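Uncharacterized protein (Pseudomonas aeruginosa UCBPP-PA14, PDB 3FD9) is an antiactivator of type III secretion genes that probably blocks self-association and DNA binding of the activator ExsA until ExsC relieves it on host cell contact. Local coordinates at residues L104-L115 against A186-M197. Sequence-based numbering, arbitrary orientation.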
loop_
_atom_site.group_PDB
_atom_site.type_symbol
_atom_site.label_atom_id
_atom_site.label_comp_id
_atom_site.label_asym_id
_atom_site.label_seq_id
_atom_site.Cartn_x
_atom_site.Cartn_y
_atom_site.Cartn_z
ATOM N N LEU A 104 -19.389 -14.732 -6.545
ATOM C CA LEU A 104 -20.448 -13.746 -6.696
ATOM C C LEU A 104 -20.048 -12.526 -7.517
ATOM O O LEU A 104 -20.768 -12.134 -8.435
ATOM C CB LEU A 104 -20.991 -13.324 -5.338
ATOM C CG LEU A 104 -21.515 -14.452 -4.443
ATOM C CD1 LEU A 104 -22.150 -13.853 -3.191
ATOM C CD2 LEU A 104 -22.501 -15.331 -5.181
ATOM N N LEU A 105 -18.909 -11.925 -7.197
ATOM C CA LEU A 105 -18.471 -10.729 -7.913
ATOM C C LEU A 105 -18.078 -10.985 -9.376
ATOM O O LEU A 105 -18.514 -10.262 -10.274
ATOM C CB LEU A 105 -17.335 -10.034 -7.160
ATOM C CG LEU A 105 -17.731 -9.322 -5.875
ATOM C CD1 LEU A 105 -16.589 -8.459 -5.407
ATOM C CD2 LEU A 105 -18.983 -8.472 -6.070
ATOM N N PRO A 106 -17.240 -12.002 -9.626
ATOM C CA PRO A 106 -16.949 -12.358 -11.023
ATOM C C PRO A 106 -18.221 -12.706 -11.795
ATOM O O PRO A 106 -18.465 -12.192 -12.888
ATOM C CB PRO A 106 -16.076 -13.602 -10.889
ATOM C CG PRO A 106 -15.406 -13.438 -9.549
ATOM C CD PRO A 106 -16.451 -12.799 -8.673
ATOM N N VAL A 107 -19.034 -13.579 -11.215
ATOM C CA VAL A 107 -20.269 -14.012 -11.847
ATOM C C VAL A 107 -21.171 -12.836 -12.176
ATOM O O VAL A 107 -21.802 -12.804 -13.233
ATOM C CB VAL A 107 -21.030 -15.002 -10.956
ATOM C CG1 VAL A 107 -22.478 -15.118 -11.398
ATOM C CG2 VAL A 107 -20.331 -16.361 -10.979
ATOM N N TYR A 108 -21.240 -11.869 -11.273
ATOM C CA TYR A 108 -22.120 -10.725 -11.487
ATOM C C TYR A 108 -21.594 -9.829 -12.589
ATOM O O TYR A 108 -22.360 -9.264 -13.350
ATOM C CB TYR A 108 -22.306 -9.912 -10.208
ATOM C CG TYR A 108 -23.317 -8.806 -10.374
ATOM C CD1 TYR A 108 -24.643 -8.981 -9.978
ATOM C CD2 TYR A 108 -22.961 -7.598 -10.956
ATOM C CE1 TYR A 108 -25.581 -7.972 -10.139
ATOM C CE2 TYR A 108 -23.886 -6.589 -11.125
ATOM C CZ TYR A 108 -25.194 -6.781 -10.714
ATOM O OH TYR A 108 -26.111 -5.772 -10.874
ATOM N N GLY A 109 -20.278 -9.694 -12.667
ATOM C CA GLY A 109 -19.676 -8.933 -13.746
ATOM C C GLY A 109 -19.980 -9.587 -15.076
ATOM O O GLY A 109 -20.274 -8.920 -16.063
ATOM N N TRP A 110 -19.908 -10.909 -15.096
ATOM C CA TRP A 110 -20.243 -11.672 -16.286
ATOM C C TRP A 110 -21.728 -11.516 -16.630
ATOM O O TRP A 110 -22.069 -11.123 -17.738
ATOM C CB TRP A 110 -19.874 -13.142 -16.096
ATOM C CG TRP A 110 -20.205 -13.979 -17.265
ATOM C CD1 TRP A 110 -19.406 -14.244 -18.340
ATOM C CD2 TRP A 110 -21.438 -14.665 -17.502
ATOM N NE1 TRP A 110 -20.067 -15.056 -19.230
ATOM C CE2 TRP A 110 -21.318 -15.328 -18.736
ATOM C CE3 TRP A 110 -22.631 -14.785 -16.789
ATOM C CZ2 TRP A 110 -22.342 -16.097 -19.270
ATOM C CZ3 TRP A 110 -23.650 -15.550 -17.320
ATOM C CH2 TRP A 110 -23.501 -16.193 -18.551
ATOM N N TRP A 111 -22.606 -11.814 -15.679
ATOM C CA TRP A 111 -24.033 -11.617 -15.888
ATOM C C TRP A 111 -24.288 -10.243 -16.483
ATOM O O TRP A 111 -24.867 -10.108 -17.553
ATOM C CB TRP A 111 -24.792 -11.755 -14.573
ATOM C CG TRP A 111 -26.265 -11.543 -14.699
ATOM C CD1 TRP A 111 -27.155 -12.362 -15.325
ATOM C CD2 TRP A 111 -27.028 -10.447 -14.180
ATOM N NE1 TRP A 111 -28.425 -11.847 -15.231
ATOM C CE2 TRP A 111 -28.373 -10.671 -14.533
ATOM C CE3 TRP A 111 -26.704 -9.299 -13.451
ATOM C CZ2 TRP A 111 -29.392 -9.791 -14.183
ATOM C CZ3 TRP A 111 -27.714 -8.429 -13.102
ATOM C CH2 TRP A 111 -29.043 -8.677 -13.468
ATOM N N GLU A 112 -23.834 -9.219 -15.783
ATOM C CA GLU A 112 -23.960 -7.846 -16.240
ATOM C C GLU A 112 -23.671 -7.671 -17.738
ATOM O O GLU A 112 -24.373 -6.931 -18.426
ATOM C CB GLU A 112 -23.003 -6.985 -15.430
ATOM C CG GLU A 112 -23.294 -5.522 -15.458
ATOM C CD GLU A 112 -22.231 -4.744 -14.738
ATOM O OE1 GLU A 112 -21.031 -5.018 -14.973
ATOM O OE2 GLU A 112 -22.597 -3.868 -13.930
ATOM N N SER A 113 -22.630 -8.346 -18.228
ATOM C CA SER A 113 -22.196 -8.230 -19.620
ATOM C C SER A 113 -23.224 -8.757 -20.603
ATOM O O SER A 113 -23.302 -8.268 -21.725
ATOM C CB SER A 113 -20.885 -8.982 -19.848
ATOM O OG SER A 113 -19.818 -8.405 -19.120
ATOM N N LEU A 114 -23.987 -9.772 -20.206
ATOM C CA LEU A 114 -25.050 -10.277 -21.068
ATOM C C LEU A 114 -26.023 -9.154 -21.389
ATOM O O LEU A 114 -26.369 -8.937 -22.545
ATOM C CB LEU A 114 -25.814 -11.414 -20.400
ATOM C CG LEU A 114 -25.092 -12.715 -20.073
ATOM C CD1 LEU A 114 -26.100 -13.693 -19.491
ATOM C CD2 LEU A 114 -24.424 -13.299 -21.316
ATOM N N LEU A 115 -26.454 -8.441 -20.354
ATOM C CA LEU A 115 -27.449 -7.384 -20.490
ATOM C C LEU A 115 -26.985 -6.260 -21.411
ATOM O O LEU A 115 -27.800 -5.532 -21.981
ATOM C CB LEU A 115 -27.804 -6.820 -19.113
ATOM C CG LEU A 115 -28.128 -7.857 -18.033
ATOM C CD1 LEU A 115 -28.662 -7.178 -16.777
ATOM C CD2 LEU A 115 -29.124 -8.884 -18.550
ATOM N N ALA A 186 -30.275 -3.580 -14.787
ATOM C CA ALA A 186 -29.597 -4.642 -14.060
ATOM C C ALA A 186 -30.238 -4.849 -12.695
ATOM O O ALA A 186 -30.389 -5.979 -12.236
ATOM C CB ALA A 186 -28.125 -4.325 -13.912
ATOM N N LYS A 187 -30.613 -3.754 -12.045
ATOM C CA LYS A 187 -31.329 -3.847 -10.783
ATOM C C LYS A 187 -32.683 -4.519 -10.999
ATOM O O LYS A 187 -33.075 -5.401 -10.243
ATOM C CB LYS A 187 -31.507 -2.468 -10.150
ATOM C CG LYS A 187 -32.337 -2.506 -8.877
ATOM C CD LYS A 187 -32.213 -1.237 -8.046
ATOM C CE LYS A 187 -33.019 -1.366 -6.754
ATOM N NZ LYS A 187 -32.911 -0.166 -5.875
ATOM N N SER A 188 -33.390 -4.110 -12.043
ATOM C CA SER A 188 -34.698 -4.678 -12.337
ATOM C C SER A 188 -34.633 -6.176 -12.612
ATOM O O SER A 188 -35.579 -6.908 -12.311
ATOM C CB SER A 188 -35.339 -3.962 -13.527
ATOM O OG SER A 188 -35.678 -2.627 -13.197
ATOM N N ALA A 189 -33.519 -6.627 -13.185
ATOM C CA ALA A 189 -33.399 -8.010 -13.646
ATOM C C ALA A 189 -32.989 -8.975 -12.536
ATOM O O ALA A 189 -33.077 -10.194 -12.698
ATOM C CB ALA A 189 -32.429 -8.095 -14.796
ATOM N N TRP A 190 -32.527 -8.415 -11.419
ATOM C CA TRP A 190 -32.125 -9.189 -10.248
ATOM C C TRP A 190 -32.349 -8.347 -9.007
ATOM O O TRP A 190 -31.390 -7.889 -8.382
ATOM C CB TRP A 190 -30.647 -9.555 -10.318
ATOM C CG TRP A 190 -30.252 -10.616 -9.332
ATOM C CD1 TRP A 190 -30.992 -11.081 -8.287
ATOM C CD2 TRP A 190 -29.009 -11.325 -9.292
ATOM N NE1 TRP A 190 -30.294 -12.050 -7.604
ATOM C CE2 TRP A 190 -29.069 -12.215 -8.200
ATOM C CE3 TRP A 190 -27.852 -11.303 -10.078
ATOM C CZ2 TRP A 190 -28.018 -13.071 -7.875
ATOM C CZ3 TRP A 190 -26.808 -12.152 -9.751
ATOM C CH2 TRP A 190 -26.900 -13.024 -8.659
ATOM N N PRO A 191 -33.619 -8.148 -8.641
ATOM C CA PRO A 191 -34.012 -7.218 -7.578
ATOM C C PRO A 191 -33.283 -7.466 -6.262
ATOM O O PRO A 191 -32.847 -6.502 -5.637
ATOM C CB PRO A 191 -35.508 -7.495 -7.414
ATOM C CG PRO A 191 -35.933 -8.080 -8.737
ATOM C CD PRO A 191 -34.767 -8.886 -9.190
ATOM N N ASN A 192 -33.142 -8.729 -5.858
ATOM C CA ASN A 192 -32.611 -9.059 -4.535
ATOM C C ASN A 192 -31.102 -9.278 -4.450
ATOM O O ASN A 192 -30.620 -9.897 -3.496
ATOM C CB ASN A 192 -33.314 -10.291 -3.966
ATOM C CG ASN A 192 -34.786 -10.058 -3.712
ATOM O OD1 ASN A 192 -35.598 -10.968 -3.881
ATOM N ND2 ASN A 192 -35.142 -8.840 -3.303
ATOM N N TRP A 193 -30.358 -8.775 -5.433
ATOM C CA TRP A 193 -28.898 -8.869 -5.405
ATOM C C TRP A 193 -28.359 -8.176 -4.163
ATOM O O TRP A 193 -27.525 -8.728 -3.469
ATOM C CB TRP A 193 -28.291 -8.280 -6.678
ATOM C CG TRP A 193 -26.818 -7.959 -6.613
ATOM C CD1 TRP A 193 -26.256 -6.717 -6.566
ATOM C CD2 TRP A 193 -25.729 -8.888 -6.624
ATOM N NE1 TRP A 193 -24.886 -6.814 -6.535
ATOM C CE2 TRP A 193 -24.538 -8.137 -6.569
ATOM C CE3 TRP A 193 -25.646 -10.279 -6.670
ATOM C CZ2 TRP A 193 -23.281 -8.730 -6.555
ATOM C CZ3 TRP A 193 -24.409 -10.867 -6.656
ATOM C CH2 TRP A 193 -23.235 -10.095 -6.599
ATOM N N GLN A 194 -28.850 -6.973 -3.882
ATOM C CA GLN A 194 -28.487 -6.256 -2.662
ATOM C C GLN A 194 -28.769 -7.095 -1.422
ATOM O O GLN A 194 -27.856 -7.485 -0.689
ATOM C CB GLN A 194 -29.285 -4.958 -2.565
ATOM C CG GLN A 194 -29.054 -3.987 -3.710
ATOM C CD GLN A 194 -27.830 -3.115 -3.494
ATOM O OE1 GLN A 194 -27.389 -2.913 -2.355
ATOM N NE2 GLN A 194 -27.275 -2.584 -4.587
ATOM N N ARG A 195 -30.049 -7.360 -1.193
ATOM C CA ARG A 195 -30.478 -8.111 -0.029
ATOM C C ARG A 195 -29.632 -9.356 0.182
ATOM O O ARG A 195 -29.194 -9.639 1.300
ATOM C CB ARG A 195 -31.944 -8.507 -0.159
ATOM C CG ARG A 195 -32.523 -9.100 1.118
ATOM C CD ARG A 195 -33.911 -9.667 0.885
ATOM N NE ARG A 195 -33.883 -10.813 -0.017
ATOM C CZ ARG A 195 -34.897 -11.651 -0.185
ATOM N NH1 ARG A 195 -36.024 -11.474 0.493
ATOM N NH2 ARG A 195 -34.784 -12.670 -1.028
ATOM N N GLY A 196 -29.410 -10.097 -0.897
ATOM C CA GLY A 196 -28.649 -11.326 -0.826
ATOM C C GLY A 196 -27.252 -11.104 -0.296
ATOM O O GLY A 196 -26.738 -11.913 0.486
HETATM N N MSE A 197 -26.636 -10.003 -0.712
HETATM C CA MSE A 197 -25.267 -9.710 -0.311
HETATM C C MSE A 197 -25.197 -9.320 1.163
HETATM O O MSE A 197 -24.274 -9.708 1.868
HETATM C CB MSE A 197 -24.675 -8.607 -1.187
HETATM C CG MSE A 197 -23.218 -8.291 -0.895
HETATM SE SE MSE A 197 -22.001 -9.812 -1.208
HETATM C CE MSE A 197 -22.381 -10.170 -3.104
#
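Tyr108 and Trp193 stack face to face within an aromatic cluster completed by Trp111 and Trp190. The cluster packs helix 96-115 against the turn that links the long hairpin helix 157-189 to helix 193-203. The Tyr108 ring lies over the five-membered ring of Trp193, centroids 4.2 Å apart and planes 28° from parallel, with Tyr108 CD1 3.5 Å from Trp193 CE2. On the opposite face Trp111 CE3 of the same helix sits above the rim of the Tyr108 ring. Trp190 directs its edge at a face of Trp111, planes at 84°, and Trp190 CB lies 3.6 Å from Trp111 CH2. With CG anti to the backbone N (chi1 179°), Trp111 reaches Ala186 and Ala189; its indole edge meets the latter, with Trp111 CZ2 3.5 Å from Ala189 CB. Apolar contacts extend the cluster at both ends: Leu104 CD1 meets CE of selenomethionine Met197 at 3.7 Å, and Leu115 CD1 rests on Ala186 CA. A type I turn from Trp190 to Trp193 brings the two indoles together. Arg38 and Met39 of a second subunit pack on Tyr108 and Trp193, respectively, bringing the cluster to a subunit interface. Trp190 NE1 donates a hydrogen bond to Phe209 O.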